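Local coordinates for protein cytosolic phospholipase A2 delta (Homo sapiens, PDB 5IZ5) that hydrolyses the sn-2 ester of membrane glycerophospholipids in a calcium-dependent manner, releasing a fatty acid, preferably linoleic acid, and a lysophospholipid, at residues 150-155 with 161-166; 55-60 with 612-617; 350-355 with 795-800. The protein carries 3 engineered substitutions. All coordinates share one frame; numbering follows the deposited sequence.

Interactions 1 and 2 are neighbours, their centres about 12 Å apart, because strand 160-172 of the first and strand 614-615 of the second pair in one antiparallel sheet. Interaction 1 is a local hairpin contact, whereas interaction 2 brings together a loop of the N-terminal C2 domain and a piece of the PLA2 region more than 550 residues later. Interaction 3, about 53 Å from interaction 1 and 51 Å from interaction 2, centre to centre, joins the turn after helix 335-351 to the start of helix 797-810. It opens after interaction 1 has closed, while its segments alternate with those of interaction 2. Interactions 1 and 2 therefore lie where C2 and PLA2 sequences share a sheet.

Interaction 1 of 3, residues 150-155 with 161-166; sequences RPENLI and VARELS
Glu152 reaches across the hairpin at about a right angle to the Arg163 side chain and meets the edge of its guanidinium, which grips the carboxylate side-on. Glu152 OE2 accepts from Arg163 NE at 2.8 Å, near the guanidinium plane, and Glu152 OE1, which Gln85 NE2 also holds, accepts from Arg163 NH2 at 2.9 Å. The arginine folds back at its middle bonds to come to this carboxylate, while Glu152 is fully extended, with CG anti to N (chi1 -179°). Glu152 OE2 also uses its anti lone pair for Glu164 N, and a water joins it to Glu164 O, so one carboxylate oxygen fixes both side chain and backbone where the strands no longer pair, past the Ile155-Ala162 bridge.

The second salt bridge runs the other way. Glu164 stretches toward Arg150, whose NH1 and NH2 meet it end-on with the two planes nearly coplanar; Arg150 NH2 to Glu164 OE1 is 2.7 Å, and Arg150 NH1 points almost straight (176°) at Glu164 OE2. That OE2 also accepts from Asn153 N at 2.9 Å. Long acidic chains suit both places, each reaching an arginine and a peptide N-H at once; the arginines probably temper the like charges of the two glutamates.

Further along, Ile155 and Ala162 form an antiparallel hydrogen-bonded pair, Ala162 N to Ile155 O at 2.7 Å; their CB atoms touch on one face of the sheet. Leu154 CD2 touches Val161 CG1 and the Arg163 chain. The hairpin of strands 152-156 and 160-172 lies between strand 21-36, which bonds to Glu152 and Leu154 through Ser23 and Glu21, and strand 614-615, where Gln614 pairs with Val161.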
loop_
_atom_site.group_PDB
_atom_site.type_symbol
_atom_site.label_atom_id
_atom_site.label_comp_id
_atom_site.label_asym_id
_atom_site.label_seq_id
_atom_site.Cartn_x
_atom_site.Cartn_y
_atom_site.Cartn_z
ATOM N N ARG B 150 -17.830 -31.718 8.137
ATOM C CA ARG B 150 -17.336 -31.666 6.753
ATOM C C ARG B 150 -16.086 -30.795 6.700
ATOM O O ARG B 150 -15.837 -30.026 7.627
ATOM C CB ARG B 150 -18.400 -31.096 5.797
ATOM C CG ARG B 150 -18.769 -29.633 6.026
ATOM C CD ARG B 150 -19.687 -29.098 4.936
ATOM N NE ARG B 150 -20.171 -27.741 5.223
ATOM C CZ ARG B 150 -19.474 -26.611 5.065
ATOM N NH1 ARG B 150 -18.220 -26.637 4.614
ATOM N NH2 ARG B 150 -20.035 -25.438 5.370
ATOM N N PRO B 151 -15.301 -30.897 5.615
ATOM C CA PRO B 151 -14.160 -29.989 5.519
ATOM C C PRO B 151 -14.596 -28.548 5.227
ATOM O O PRO B 151 -15.649 -28.325 4.634
ATOM C CB PRO B 151 -13.345 -30.551 4.339
ATOM C CG PRO B 151 -14.021 -31.813 3.904
ATOM C CD PRO B 151 -15.422 -31.754 4.423
ATOM N N GLU B 152 -13.790 -27.583 5.656
ATOM C CA GLU B 152 -14.016 -26.175 5.340
ATOM C C GLU B 152 -13.550 -25.894 3.918
ATOM O O GLU B 152 -12.534 -26.430 3.488
ATOM C CB GLU B 152 -13.256 -25.286 6.325
ATOM C CG GLU B 152 -13.449 -23.792 6.097
ATOM C CD GLU B 152 -12.634 -22.936 7.050
ATOM O OE1 GLU B 152 -11.984 -23.479 7.970
ATOM O OE2 GLU B 152 -12.630 -21.702 6.866
ATOM N N ASN B 153 -14.294 -25.059 3.197
ATOM C CA ASN B 153 -13.899 -24.633 1.858
ATOM C C ASN B 153 -13.059 -23.354 1.900
ATOM O O ASN B 153 -13.594 -22.245 2.047
ATOM C CB ASN B 153 -15.128 -24.422 0.971
ATOM C CG ASN B 153 -15.893 -25.713 0.718
ATOM O OD1 ASN B 153 -15.297 -26.779 0.533
ATOM N ND2 ASN B 153 -17.218 -25.624 0.705
ATOM N N LEU B 154 -11.744 -23.529 1.762
ATOM C CA LEU B 154 -10.778 -22.433 1.786
ATOM C C LEU B 154 -10.394 -21.990 0.380
ATOM O O LEU B 154 -10.507 -22.769 -0.563
ATOM C CB LEU B 154 -9.505 -22.888 2.488
ATOM C CG LEU B 154 -9.603 -23.486 3.886
ATOM C CD1 LEU B 154 -8.230 -23.953 4.330
ATOM C CD2 LEU B 154 -10.173 -22.472 4.862
ATOM N N ILE B 155 -9.937 -20.742 0.261
ATOM C CA ILE B 155 -9.296 -20.224 -0.953
ATOM C C ILE B 155 -7.956 -19.614 -0.553
ATOM O O ILE B 155 -7.917 -18.790 0.362
ATOM C CB ILE B 155 -10.149 -19.150 -1.659
ATOM C CG1 ILE B 155 -11.530 -19.722 -2.008
ATOM C CG2 ILE B 155 -9.452 -18.655 -2.927
ATOM C CD1 ILE B 155 -12.547 -18.682 -2.443
ATOM N N VAL B 161 -5.000 -16.722 3.201
ATOM C CA VAL B 161 -6.125 -17.651 3.183
ATOM C C VAL B 161 -7.436 -16.900 3.397
ATOM O O VAL B 161 -7.586 -16.116 4.341
ATOM C CB VAL B 161 -6.030 -18.700 4.310
ATOM C CG1 VAL B 161 -7.250 -19.614 4.309
ATOM C CG2 VAL B 161 -4.761 -19.526 4.177
ATOM N N ALA B 162 -8.383 -17.165 2.508
ATOM C CA ALA B 162 -9.752 -16.734 2.680
ATOM C C ALA B 162 -10.534 -17.886 3.317
ATOM O O ALA B 162 -10.703 -18.963 2.718
ATOM C CB ALA B 162 -10.340 -16.354 1.342
ATOM N N ARG B 163 -10.986 -17.663 4.548
ATOM C CA ARG B 163 -11.760 -18.663 5.286
ATOM C C ARG B 163 -13.156 -18.751 4.693
ATOM O O ARG B 163 -13.636 -17.784 4.096
ATOM C CB ARG B 163 -11.853 -18.280 6.761
ATOM C CG ARG B 163 -10.512 -18.133 7.469
ATOM C CD ARG B 163 -9.749 -19.443 7.509
ATOM N NE ARG B 163 -10.502 -20.475 8.229
ATOM C CZ ARG B 163 -10.466 -20.681 9.548
ATOM N NH1 ARG B 163 -9.693 -19.938 10.338
ATOM N NH2 ARG B 163 -11.216 -21.640 10.081
ATOM N N GLU B 164 -13.806 -19.906 4.855
ATOM C CA GLU B 164 -15.184 -20.067 4.379
ATOM C C GLU B 164 -16.085 -19.077 5.113
ATOM O O GLU B 164 -15.992 -18.942 6.329
ATOM C CB GLU B 164 -15.684 -21.496 4.613
ATOM C CG GLU B 164 -17.024 -21.778 3.951
ATOM C CD GLU B 164 -17.538 -23.185 4.220
ATOM O OE1 GLU B 164 -18.770 -23.366 4.220
ATOM O OE2 GLU B 164 -16.728 -24.116 4.424
ATOM N N LEU B 165 -16.937 -18.381 4.369
ATOM C CA LEU B 165 -17.762 -17.314 4.938
ATOM C C LEU B 165 -19.227 -17.694 4.847
ATOM O O LEU B 165 -19.697 -18.133 3.795
ATOM C CB LEU B 165 -17.542 -15.983 4.203
ATOM C CG LEU B 165 -17.428 -14.711 5.044
ATOM C CD1 LEU B 165 -16.266 -14.819 6.015
ATOM C CD2 LEU B 165 -17.245 -13.518 4.127
ATOM N N SER B 166 -19.936 -17.525 5.959
ATOM C CA SER B 166 -21.385 -17.621 5.975
ATOM C C SER B 166 -21.991 -16.228 6.070
ATOM O O SER B 166 -21.366 -15.287 6.564
ATOM C CB SER B 166 -21.850 -18.482 7.144
ATOM O OG SER B 166 -21.358 -19.805 7.014
HETATM O O HOH W 1 -14.836 -20.396 8.328
#

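Interaction 2 of 3, residues 55-60 with 612-617. With SO4 (sulfate ion), chain O.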
loop_
_atom_site.group_PDB
_atom_site.type_symbol
_atom_site.label_atom_id
_atom_site.label_comp_id
_atom_site.label_asym_id
_atom_site.label_seq_id
_atom_site.Cartn_x
_atom_site.Cartn_y
_atom_site.Cartn_z
ATOM N N LEU B 55 -7.762 -15.749 19.972
ATOM C CA LEU B 55 -7.110 -16.461 18.890
ATOM C C LEU B 55 -7.032 -15.512 17.714
ATOM O O LEU B 55 -8.029 -14.899 17.347
ATOM C CB LEU B 55 -7.904 -17.711 18.516
ATOM C CG LEU B 55 -7.258 -18.683 17.528
ATOM C CD1 LEU B 55 -6.015 -19.334 18.116
ATOM C CD2 LEU B 55 -8.256 -19.744 17.096
ATOM N N SER B 56 -5.844 -15.395 17.126
ATOM C CA SER B 56 -5.597 -14.451 16.035
ATOM C C SER B 56 -6.557 -14.632 14.853
ATOM O O SER B 56 -6.855 -13.677 14.145
ATOM C CB SER B 56 -4.142 -14.570 15.563
ATOM O OG SER B 56 -3.858 -15.881 15.104
ATOM N N THR B 57 -7.029 -15.859 14.651
ATOM C CA THR B 57 -7.916 -16.210 13.538
ATOM C C THR B 57 -9.411 -16.291 13.939
ATOM O O THR B 57 -10.255 -16.775 13.173
ATOM C CB THR B 57 -7.473 -17.553 12.918
ATOM O OG1 THR B 57 -7.391 -18.543 13.944
ATOM C CG2 THR B 57 -6.099 -17.409 12.257
ATOM N N ALA B 58 -9.728 -15.817 15.141
ATOM C CA ALA B 58 -11.110 -15.678 15.594
ATOM C C ALA B 58 -11.291 -14.299 16.247
ATOM O O ALA B 58 -11.567 -14.187 17.450
ATOM C CB ALA B 58 -11.450 -16.779 16.574
ATOM N N PRO B 59 -11.134 -13.237 15.448
ATOM C CA PRO B 59 -11.305 -11.894 15.983
ATOM C C PRO B 59 -12.722 -11.695 16.518
ATOM O O PRO B 59 -13.684 -12.143 15.898
ATOM C CB PRO B 59 -11.058 -11.003 14.769
ATOM C CG PRO B 59 -11.436 -11.847 13.608
ATOM C CD PRO B 59 -11.002 -13.234 13.981
ATOM N N GLY B 60 -12.833 -11.057 17.678
ATOM C CA GLY B 60 -14.126 -10.749 18.275
ATOM C C GLY B 60 -14.663 -11.836 19.192
ATOM O O GLY B 60 -15.661 -11.624 19.873
ATOM N N GLY B 612 -9.301 -9.058 7.478
ATOM C CA GLY B 612 -9.938 -10.307 7.866
ATOM C C GLY B 612 -9.328 -11.556 7.262
ATOM O O GLY B 612 -9.506 -12.643 7.803
ATOM N N LEU B 613 -8.580 -11.417 6.168
ATOM C CA LEU B 613 -7.871 -12.556 5.594
ATOM C C LEU B 613 -6.836 -13.050 6.588
ATOM O O LEU B 613 -6.335 -12.276 7.416
ATOM C CB LEU B 613 -7.196 -12.170 4.277
ATOM C CG LEU B 613 -8.158 -11.781 3.153
ATOM C CD1 LEU B 613 -7.405 -11.134 2.001
ATOM C CD2 LEU B 613 -8.957 -12.992 2.683
ATOM N N GLN B 614 -6.510 -14.338 6.504
ATOM C CA GLN B 614 -5.601 -14.955 7.457
ATOM C C GLN B 614 -4.362 -15.530 6.778
ATOM O O GLN B 614 -4.365 -15.798 5.580
ATOM C CB GLN B 614 -6.350 -16.026 8.242
ATOM C CG GLN B 614 -7.680 -15.524 8.809
ATOM C CD GLN B 614 -8.370 -16.518 9.718
ATOM O OE1 GLN B 614 -8.030 -17.700 9.729
ATOM N NE2 GLN B 614 -9.345 -16.039 10.494
ATOM N N LEU B 615 -3.296 -15.710 7.551
ATOM C CA LEU B 615 -2.039 -16.208 7.006
ATOM C C LEU B 615 -2.054 -17.724 6.925
ATOM O O LEU B 615 -2.477 -18.394 7.860
ATOM C CB LEU B 615 -0.843 -15.742 7.846
ATOM C CG LEU B 615 -0.409 -14.274 7.760
ATOM C CD1 LEU B 615 -0.212 -13.845 6.312
ATOM C CD2 LEU B 615 -1.389 -13.345 8.463
ATOM N N HIS B 616 -1.540 -18.257 5.821
ATOM C CA HIS B 616 -1.439 -19.701 5.617
ATOM C C HIS B 616 -0.429 -20.279 6.609
ATOM O O HIS B 616 0.504 -19.592 7.023
ATOM C CB HIS B 616 -0.999 -19.996 4.180
ATOM C CG HIS B 616 -1.238 -21.407 3.747
ATOM N ND1 HIS B 616 -0.405 -22.447 4.093
ATOM C CD2 HIS B 616 -2.213 -21.950 2.988
ATOM C CE1 HIS B 616 -0.864 -23.571 3.581
ATOM N NE2 HIS B 616 -1.958 -23.295 2.898
ATOM N N GLN B 617 -0.624 -21.532 7.003
ATOM C CA GLN B 617 0.261 -22.190 7.978
ATOM C C GLN B 617 1.736 -22.150 7.571
ATOM O O GLN B 617 2.615 -21.992 8.415
ATOM C CB GLN B 617 -0.186 -23.636 8.208
ATOM C CG GLN B 617 0.685 -24.462 9.152
ATOM C CD GLN B 617 0.846 -23.865 10.543
ATOM O OE1 GLN B 617 1.953 -23.816 11.064
ATOM N NE2 GLN B 617 -0.249 -23.425 11.153
HETATM S S SO4 O . -10.857 -10.719 20.289
HETATM O O1 SO4 O . -10.849 -9.987 19.001
HETATM O O2 SO4 O . -9.984 -11.914 20.188
HETATM O O3 SO4 O . -10.381 -9.815 21.355
HETATM O O4 SO4 O . -12.233 -11.139 20.621
#
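A type I beta turn from Leu55 to Ala58, closed by Ala58 N to Leu55 O at 2.9 Å, lets the C2-domain loop between strands 49-55 and 62-64 meet the PLA2 region. Thr57, the third residue of the turn, is the one that touches Gln614. Gln614 NE2 donates to Thr57 O at 2.9 Å, but the bond is bent (138° at the hydrogen) and comes to the carbonyl from well off its axis and tilted out of its plane. The amide oxygen lies against the threonine: Gln614 OE1 is 3.2 Å from both Thr57 CB and Thr57 CG2, van der Waals contacts and not bonds, and the two side chains cross at about a right angle. Gln614 is extended beyond CG, which gives it the reach across to the turn.

This is a junction of domains. Gln614 belongs to the short strand 614-615, which joins the C2-side antiparallel sheet although its sequence lies in the PLA2 region. Its OE1 is held by Arg163 NH1, so each end of the amide has a partner, which probably fixes its orientation. Thr57 OG1 stands between N and C (chi1 54°), turned to Asn90 OD1, leaving CG2 for the glutamine. At the far end of the loop Gly60, at backbone angles where a CB would crowd the carbonyl oxygen of Pro59, donates from N to O1 of a sulfate at 2.6 Å; Gln54 NE2 also binds this ion, which probably came from the crystallisation liquor.

Interaction 3 of 3, residues 350-355 with 795-800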
loop_
_atom_site.group_PDB
_atom_site.type_symbol
_atom_site.label_atom_id
_atom_site.label_comp_id
_atom_site.label_asym_id
_atom_site.label_seq_id
_atom_site.Cartn_x
_atom_site.Cartn_y
_atom_site.Cartn_z
ATOM N N GLN B 350 10.821 9.055 -27.579
ATOM C CA GLN B 350 9.846 9.172 -28.658
ATOM C C GLN B 350 10.549 9.519 -29.967
ATOM O O GLN B 350 10.372 8.832 -30.970
ATOM C CB GLN B 350 8.788 10.231 -28.336
ATOM C CG GLN B 350 7.609 10.216 -29.296
ATOM C CD GLN B 350 6.535 11.228 -28.932
ATOM O OE1 GLN B 350 6.820 12.408 -28.739
ATOM N NE2 GLN B 350 5.292 10.768 -28.840
ATOM N N LYS B 351 11.354 10.577 -29.941
ATOM C CA LYS B 351 12.092 11.027 -31.119
ATOM C C LYS B 351 12.993 9.937 -31.692
ATOM O O LYS B 351 13.098 9.802 -32.902
ATOM C CB LYS B 351 12.925 12.260 -30.785
ATOM C CG LYS B 351 12.107 13.527 -30.622
ATOM C CD LYS B 351 13.010 14.684 -30.234
ATOM C CE LYS B 351 12.257 15.995 -30.117
ATOM N NZ LYS B 351 13.149 17.074 -29.613
ATOM N N LEU B 352 13.625 9.156 -30.820
ATOM C CA LEU B 352 14.460 8.039 -31.247
ATOM C C LEU B 352 13.660 6.823 -31.704
ATOM O O LEU B 352 14.244 5.840 -32.158
ATOM C CB LEU B 352 15.389 7.607 -30.113
ATOM C CG LEU B 352 16.401 8.623 -29.582
ATOM C CD1 LEU B 352 17.214 7.972 -28.470
ATOM C CD2 LEU B 352 17.315 9.142 -30.679
ATOM N N GLY B 353 12.336 6.874 -31.571
ATOM C CA GLY B 353 11.480 5.741 -31.905
ATOM C C GLY B 353 11.636 4.572 -30.955
ATOM O O GLY B 353 11.284 3.451 -31.299
ATOM N N LEU B 354 12.152 4.819 -29.751
ATOM C CA LEU B 354 12.405 3.744 -28.791
ATOM C C LEU B 354 11.345 3.638 -27.690
ATOM O O LEU B 354 11.311 2.644 -26.959
ATOM C CB LEU B 354 13.796 3.903 -28.179
ATOM C CG LEU B 354 14.952 3.858 -29.184
ATOM C CD1 LEU B 354 16.262 4.149 -28.479
ATOM C CD2 LEU B 354 15.029 2.516 -29.889
ATOM N N LEU B 355 10.476 4.639 -27.581
ATOM C CA LEU B 355 9.375 4.587 -26.620
ATOM C C LEU B 355 8.450 3.405 -26.919
ATOM O O LEU B 355 7.974 2.739 -25.994
ATOM C CB LEU B 355 8.594 5.905 -26.625
ATOM C CG LEU B 355 7.562 6.144 -25.514
ATOM C CD1 LEU B 355 8.136 5.888 -24.127
ATOM C CD2 LEU B 355 7.017 7.562 -25.601
ATOM N N THR B 795 21.934 11.596 -26.954
ATOM C CA THR B 795 23.369 11.324 -27.069
ATOM C C THR B 795 23.765 9.903 -26.646
ATOM O O THR B 795 24.875 9.475 -26.921
ATOM C CB THR B 795 24.196 12.316 -26.248
ATOM O OG1 THR B 795 25.532 12.364 -26.771
ATOM C CG2 THR B 795 24.230 11.891 -24.803
ATOM N N SER B 796 22.882 9.194 -25.947
ATOM C CA SER B 796 23.150 7.821 -25.521
ATOM C C SER B 796 22.482 6.798 -26.434
ATOM O O SER B 796 22.437 5.609 -26.106
ATOM C CB SER B 796 22.649 7.618 -24.089
ATOM O OG SER B 796 23.126 8.638 -23.240
ATOM N N GLN B 797 21.965 7.256 -27.573
ATOM C CA GLN B 797 21.240 6.390 -28.498
ATOM C C GLN B 797 22.004 5.105 -28.776
ATOM O O GLN B 797 21.427 4.018 -28.731
ATOM C CB GLN B 797 20.970 7.122 -29.814
ATOM C CG GLN B 797 20.201 6.295 -30.828
ATOM C CD GLN B 797 19.951 7.036 -32.130
ATOM O OE1 GLN B 797 20.618 8.025 -32.438
ATOM N NE2 GLN B 797 18.980 6.563 -32.900
ATOM N N GLY B 798 23.301 5.238 -29.048
ATOM C CA GLY B 798 24.156 4.098 -29.348
ATOM C C GLY B 798 24.144 3.047 -28.259
ATOM O O GLY B 798 23.953 1.862 -28.535
ATOM N N ALA B 799 24.342 3.477 -27.018
ATOM C CA ALA B 799 24.350 2.563 -25.872
ATOM C C ALA B 799 23.004 1.852 -25.699
ATOM O O ALA B 799 22.963 0.666 -25.363
ATOM C CB ALA B 799 24.717 3.313 -24.600
ATOM N N ILE B 800 21.910 2.572 -25.935
ATOM C CA ILE B 800 20.563 2.000 -25.793
ATOM C C ILE B 800 20.331 0.920 -26.846
ATOM O O ILE B 800 19.850 -0.175 -26.524
ATOM C CB ILE B 800 19.456 3.074 -25.895
ATOM C CG1 ILE B 800 19.593 4.092 -24.763
ATOM C CG2 ILE B 800 18.075 2.435 -25.815
ATOM C CD1 ILE B 800 18.801 5.365 -24.983
#
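Gly353 N bonds to Gln350 O at 2.8 Å, and the turn it helps close carries Leu352 and Leu354 to Gln797 and Ile800. The bond belongs to a Schellman motif: Gly353, the first residue to leave helical angles, takes a positive phi (69°), and the motif sends two bonds back into the last turn. Glycine suits that place because a positive phi costs it little. The chain then turns so that the leucines on either side of the glycine both lean on the start of helix 797-810.

Leucine methyls do the touching, on the glutamine chain and amide and on an isoleucine methyl. Leu352 CD2 lies 3.7 Å from Gln797 CD and at nearly the same distance from that amide's nitrogen and oxygen, so the methyl rests against the amide as a whole. Leu352 CD1 touches the aliphatic part, 4.1 Å from Gln797 CB. Gln797 holds its chain fully stretched, CG opposite its N (chi1 -179°), and thereby offers CB, CG and the amide to one leucine. One helical turn after Gln797, Ile800 CG2 meets Leu354 CD1 at 3.6 Å. No hydrogen bond links the two segments; Leu354 and Ile800 are buried, while Leu352 and Gln797 are partly exposed, where a glutamine, part aliphatic and part polar, is at home.

Ser796 holds the N-cap position of this helix, but its OG turns back to Asn792 O instead of capping. The 350-355 segment follows helix 335-351, the helix of a beta-alpha-beta crossover between parallel strands 327-331 and 360-363. Around the contact, Leu354 also meets Leu801 and Leu804 further along helix 797-810, Val793 and Gln794 of helix 779-794 touch Ile800 and Leu352 respectively, and Ile800 rests on Leu732 and Phe734 of strand 730-734.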